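Local coordinates for CENP-V/GFA domain-containing protein (Rhodobacter sphaeroides 2.4.1, PDB 3FAC) that is of unknown function but belongs to the Gfa family of zinc proteins and may act as a carbon-sulfur lyase, at residues L16-G19 against F20-A23; Y88-N91 against V92-E96. All coordinates share one frame; numbering follows the deposited sequence.

Interaction 1: L16-G19 against F20-A23; sequences LLNG and FADA
Leu-16 and Phe-20, four residues apart, meet where the chain doubles back on itself, and the phenylalanine side chain illustrates how a single residue can link a local turn to a distant part of the chain. At the base, CB and CG lie beside the carbonyl carbon of Gly-19, where the covalent chain itself places them. With CG beside its own backbone N and opposite the carbonyl carbon (chi1 -54°), the ring is carried back over the preceding residues. Its far rim then meets the leucine: CE1 lies 3.7 Å from Leu-16 CD1, and CZ is equally near. This methyl sits over one ring face, displaced toward the rim, and forms a CH-pi contact 3.9 Å from the Phe-20 centroid. Leu-95, Val-98 and Leu-103, from the chain after strand 87-91, also touch the ring. An alanine at Phe-20 would probably leave the Leu-16 methyl and this later part of the chain without the surface that joins them.

The polar half is looser. Ala-21 N gives a weak hydrogen bond to Asn-18 O, 3.5 Å long and bent to 123°. The Asn-18 side chain passes beside Asp-22, its CB 3.4 Å from OD2, with amide and carboxylate planes 29° apart, while ND2 reaches Ala-21 CB in simple contact. Gly-19 has a positive phi, which by itself favours glycine. Overlapping this bend, Ala-23 N bonds to Phe-20 O at 3.0 Å, closing a type I beta turn. Two overlapping reversals, the first weakly bonded, thus shape the surface connection between strand 11-14 and helix 31-34, with the Phe-20 ring packed against the chain that follows strand 87-91.

Interaction 2: Y88-N91 against V92-E96; sequences YGVN and VAILE
Asn-91 uses both of its carbonyl oxygens to bend the chain that follows it, an economical way of turning out of a strand. The backbone oxygen accepts Ile-94 N at 3.0 Å in a fairly straight bond (160°), although the donor stands well above the carbonyl plane. OD1 accepts Ala-93 N at 3.1 Å, more bent (136°) and tilted somewhat from the amide carbonyl plane. The side-chain CG lies opposite its own backbone N (chi1 -166°), which brings OD1 alongside the turning backbone; ND2, on the other branch, is hydrogen-bonded to Tyr-76 O. With both ends of the amide engaged, its rotation is likely to be fixed.

The tight part of the contact is this pair of bonds together with Ile-94, whose CG2 lies against Asn-91 CB at 3.8 Å. Contact slackens on the apolar side, where Val-90 CG1 comes no nearer than 4.1 Å to Leu-95 CD2, the two side chains crossing at about a right angle, and reaches Ile-94 CD1 at 4.3 Å. That side is nevertheless buried, with Ile-12 packed against both Val-90 and Ile-94. The solvent side belongs to Ala-93, an exposed residue whose CB touches OD1.

A second backbone bond, from Leu-95 N to Val-92 O, continues the bend. The Asn-91 side chain therefore makes an Asx turn superposed on the first of two overlapping beta turns, at the exit of strand 87-91 from the five-stranded antiparallel sheet.

From the N terminus, the chain leaves strand 11-14 and enters interaction 1, a local reversal completed before helix 31-34. The neighbouring strands 38-42 and 87-91 come later, and interaction 2 forms as the latter ends. The two therefore stand in series, neither crossing nor enclosing the other, with centres about 11 Å apart. They nevertheless meet in space: Phe-20 CE1 packs 3.5 Å from Leu-95 CD1, and Leu-16 CD1 touches that same methyl more distantly. Leu-95 also lies on Val-14 of the three-stranded sheet, so the surface loop, this sheet and the exit of the five-stranded sheet converge on one apolar cluster.

Interaction 1: L16-G19 against F20-A23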
loop_
_atom_site.group_PDB
_atom_site.type_symbol
_atom_site.label_atom_id
_atom_site.label_comp_id
_atom_site.label_asym_id
_atom_site.label_seq_id
_atom_site.Cartn_x
_atom_site.Cartn_y
_atom_site.Cartn_z
ATOM N N LEU A 16 -9.509 -3.740 -5.200
ATOM C CA LEU A 16 -8.503 -4.795 -5.221
ATOM C C LEU A 16 -8.670 -5.723 -6.409
ATOM O O LEU A 16 -9.779 -6.142 -6.730
ATOM C CB LEU A 16 -8.564 -5.616 -3.932
ATOM C CG LEU A 16 -8.401 -4.840 -2.626
ATOM C CD1 LEU A 16 -8.506 -5.810 -1.460
ATOM C CD2 LEU A 16 -7.064 -4.111 -2.613
ATOM N N LEU A 17 -7.556 -6.050 -7.052
ATOM C CA LEU A 17 -7.573 -6.938 -8.203
ATOM C C LEU A 17 -8.177 -8.293 -7.865
ATOM O O LEU A 17 -9.171 -8.702 -8.462
ATOM C CB LEU A 17 -6.155 -7.145 -8.734
ATOM C CG LEU A 17 -6.018 -8.181 -9.855
ATOM C CD1 LEU A 17 -6.832 -7.746 -11.067
ATOM C CD2 LEU A 17 -4.552 -8.342 -10.222
ATOM N N ASN A 18 -7.572 -8.990 -6.911
ATOM C CA ASN A 18 -8.054 -10.308 -6.522
ATOM C C ASN A 18 -8.207 -10.413 -5.012
ATOM O O ASN A 18 -7.622 -11.288 -4.375
ATOM C CB ASN A 18 -7.088 -11.384 -7.028
ATOM C CG ASN A 18 -7.672 -12.783 -6.937
ATOM O OD1 ASN A 18 -8.738 -13.055 -7.490
ATOM N ND2 ASN A 18 -6.974 -13.677 -6.245
ATOM N N GLY A 19 -8.998 -9.510 -4.446
ATOM C CA GLY A 19 -9.225 -9.507 -3.014
ATOM C C GLY A 19 -7.963 -9.615 -2.183
ATOM O O GLY A 19 -6.906 -9.101 -2.554
ATOM N N PHE A 20 -8.083 -10.298 -1.051
ATOM C CA PHE A 20 -6.972 -10.491 -0.125
ATOM C C PHE A 20 -6.349 -11.862 -0.324
ATOM O O PHE A 20 -5.357 -12.205 0.316
ATOM C CB PHE A 20 -7.483 -10.367 1.309
ATOM C CG PHE A 20 -8.221 -9.089 1.573
ATOM C CD1 PHE A 20 -7.530 -7.917 1.858
ATOM C CD2 PHE A 20 -9.607 -9.051 1.503
ATOM C CE1 PHE A 20 -8.208 -6.724 2.071
ATOM C CE2 PHE A 20 -10.296 -7.864 1.713
ATOM C CZ PHE A 20 -9.593 -6.696 1.999
ATOM N N ALA A 21 -6.943 -12.638 -1.222
ATOM C CA ALA A 21 -6.474 -13.981 -1.520
ATOM C C ALA A 21 -4.963 -14.081 -1.697
ATOM O O ALA A 21 -4.363 -15.098 -1.348
ATOM C CB ALA A 21 -7.176 -14.503 -2.765
ATOM N N ASP A 22 -4.346 -13.031 -2.232
ATOM C CA ASP A 22 -2.906 -13.050 -2.463
ATOM C C ASP A 22 -2.093 -12.035 -1.666
ATOM O O ASP A 22 -1.054 -11.569 -2.132
ATOM C CB ASP A 22 -2.617 -12.871 -3.957
ATOM C CG ASP A 22 -3.301 -11.649 -4.539
ATOM O OD1 ASP A 22 -3.064 -10.529 -4.032
ATOM O OD2 ASP A 22 -4.076 -11.810 -5.506
ATOM N N ALA A 23 -2.554 -11.700 -0.465
ATOM C CA ALA A 23 -1.837 -10.748 0.380
ATOM C C ALA A 23 -0.526 -11.379 0.849
ATOM O O ALA A 23 -0.528 -12.309 1.654
ATOM C CB ALA A 23 -2.694 -10.362 1.577
#

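Interaction 2: Y88-N91 against V92-E96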
loop_
_atom_site.group_PDB
_atom_site.type_symbol
_atom_site.label_atom_id
_atom_site.label_comp_id
_atom_site.label_asym_id
_atom_site.label_seq_id
_atom_site.Cartn_x
_atom_site.Cartn_y
_atom_site.Cartn_z
ATOM N N TYR A 88 -0.458 -1.546 -8.166
ATOM C CA TYR A 88 -0.205 -0.800 -6.950
ATOM C C TYR A 88 -0.185 -1.814 -5.819
ATOM O O TYR A 88 -0.870 -2.832 -5.881
ATOM C CB TYR A 88 -1.329 0.201 -6.673
ATOM C CG TYR A 88 -1.259 1.517 -7.411
ATOM C CD1 TYR A 88 -0.173 2.377 -7.252
ATOM C CD2 TYR A 88 -2.318 1.940 -8.208
ATOM C CE1 TYR A 88 -0.151 3.633 -7.866
ATOM C CE2 TYR A 88 -2.308 3.189 -8.824
ATOM C CZ TYR A 88 -1.225 4.030 -8.648
ATOM O OH TYR A 88 -1.231 5.272 -9.242
ATOM N N GLY A 89 0.611 -1.538 -4.796
ATOM C CA GLY A 89 0.667 -2.408 -3.642
ATOM C C GLY A 89 0.014 -1.586 -2.553
ATOM O O GLY A 89 0.497 -0.503 -2.230
ATOM N N VAL A 90 -1.088 -2.077 -1.995
ATOM C CA VAL A 90 -1.799 -1.335 -0.961
ATOM C C VAL A 90 -1.654 -1.928 0.433
ATOM O O VAL A 90 -1.635 -3.148 0.605
ATOM C CB VAL A 90 -3.308 -1.240 -1.287
ATOM C CG1 VAL A 90 -4.024 -0.407 -0.230
ATOM C CG2 VAL A 90 -3.507 -0.629 -2.653
ATOM N N ASN A 91 -1.555 -1.048 1.423
ATOM C CA ASN A 91 -1.438 -1.450 2.819
ATOM C C ASN A 91 -2.834 -1.917 3.271
ATOM O O ASN A 91 -3.736 -1.096 3.461
ATOM C CB ASN A 91 -0.995 -0.248 3.658
ATOM C CG ASN A 91 -0.532 -0.635 5.051
ATOM O OD1 ASN A 91 -1.077 -1.541 5.678
ATOM N ND2 ASN A 91 0.474 0.073 5.550
ATOM N N VAL A 92 -3.010 -3.227 3.435
ATOM C CA VAL A 92 -4.302 -3.780 3.851
ATOM C C VAL A 92 -4.824 -3.175 5.159
ATOM O O VAL A 92 -6.030 -3.031 5.346
ATOM C CB VAL A 92 -4.236 -5.331 4.031
ATOM C CG1 VAL A 92 -3.694 -5.990 2.767
ATOM C CG2 VAL A 92 -3.376 -5.690 5.234
ATOM N N ALA A 93 -3.912 -2.816 6.055
ATOM C CA ALA A 93 -4.295 -2.253 7.340
ATOM C C ALA A 93 -4.951 -0.878 7.261
ATOM O O ALA A 93 -5.587 -0.441 8.217
ATOM C CB ALA A 93 -3.090 -2.201 8.258
ATOM N N ILE A 94 -4.800 -0.180 6.142
ATOM C CA ILE A 94 -5.437 1.130 6.032
ATOM C C ILE A 94 -6.868 0.989 5.497
ATOM O O ILE A 94 -7.682 1.905 5.624
ATOM C CB ILE A 94 -4.642 2.109 5.108
ATOM C CG1 ILE A 94 -4.710 1.655 3.649
ATOM C CG2 ILE A 94 -3.195 2.200 5.568
ATOM C CD1 ILE A 94 -4.231 2.715 2.669
ATOM N N LEU A 95 -7.166 -0.163 4.902
ATOM C CA LEU A 95 -8.494 -0.430 4.353
ATOM C C LEU A 95 -9.537 -0.486 5.466
ATOM O O LEU A 95 -9.381 -1.226 6.439
ATOM C CB LEU A 95 -8.490 -1.756 3.580
ATOM C CG LEU A 95 -7.477 -1.876 2.435
ATOM C CD1 LEU A 95 -7.595 -3.252 1.821
ATOM C CD2 LEU A 95 -7.723 -0.795 1.386
ATOM N N GLU A 96 -10.595 0.303 5.310
ATOM C CA GLU A 96 -11.670 0.385 6.292
ATOM C C GLU A 96 -12.291 -0.972 6.590
ATOM O O GLU A 96 -12.668 -1.708 5.677
ATOM C CB GLU A 96 -12.746 1.364 5.805
ATOM C CG GLU A 96 -13.967 1.479 6.710
ATOM C CD GLU A 96 -14.781 2.739 6.447
ATOM O OE1 GLU A 96 -14.367 3.823 6.919
ATOM O OE2 GLU A 96 -15.830 2.652 5.767
#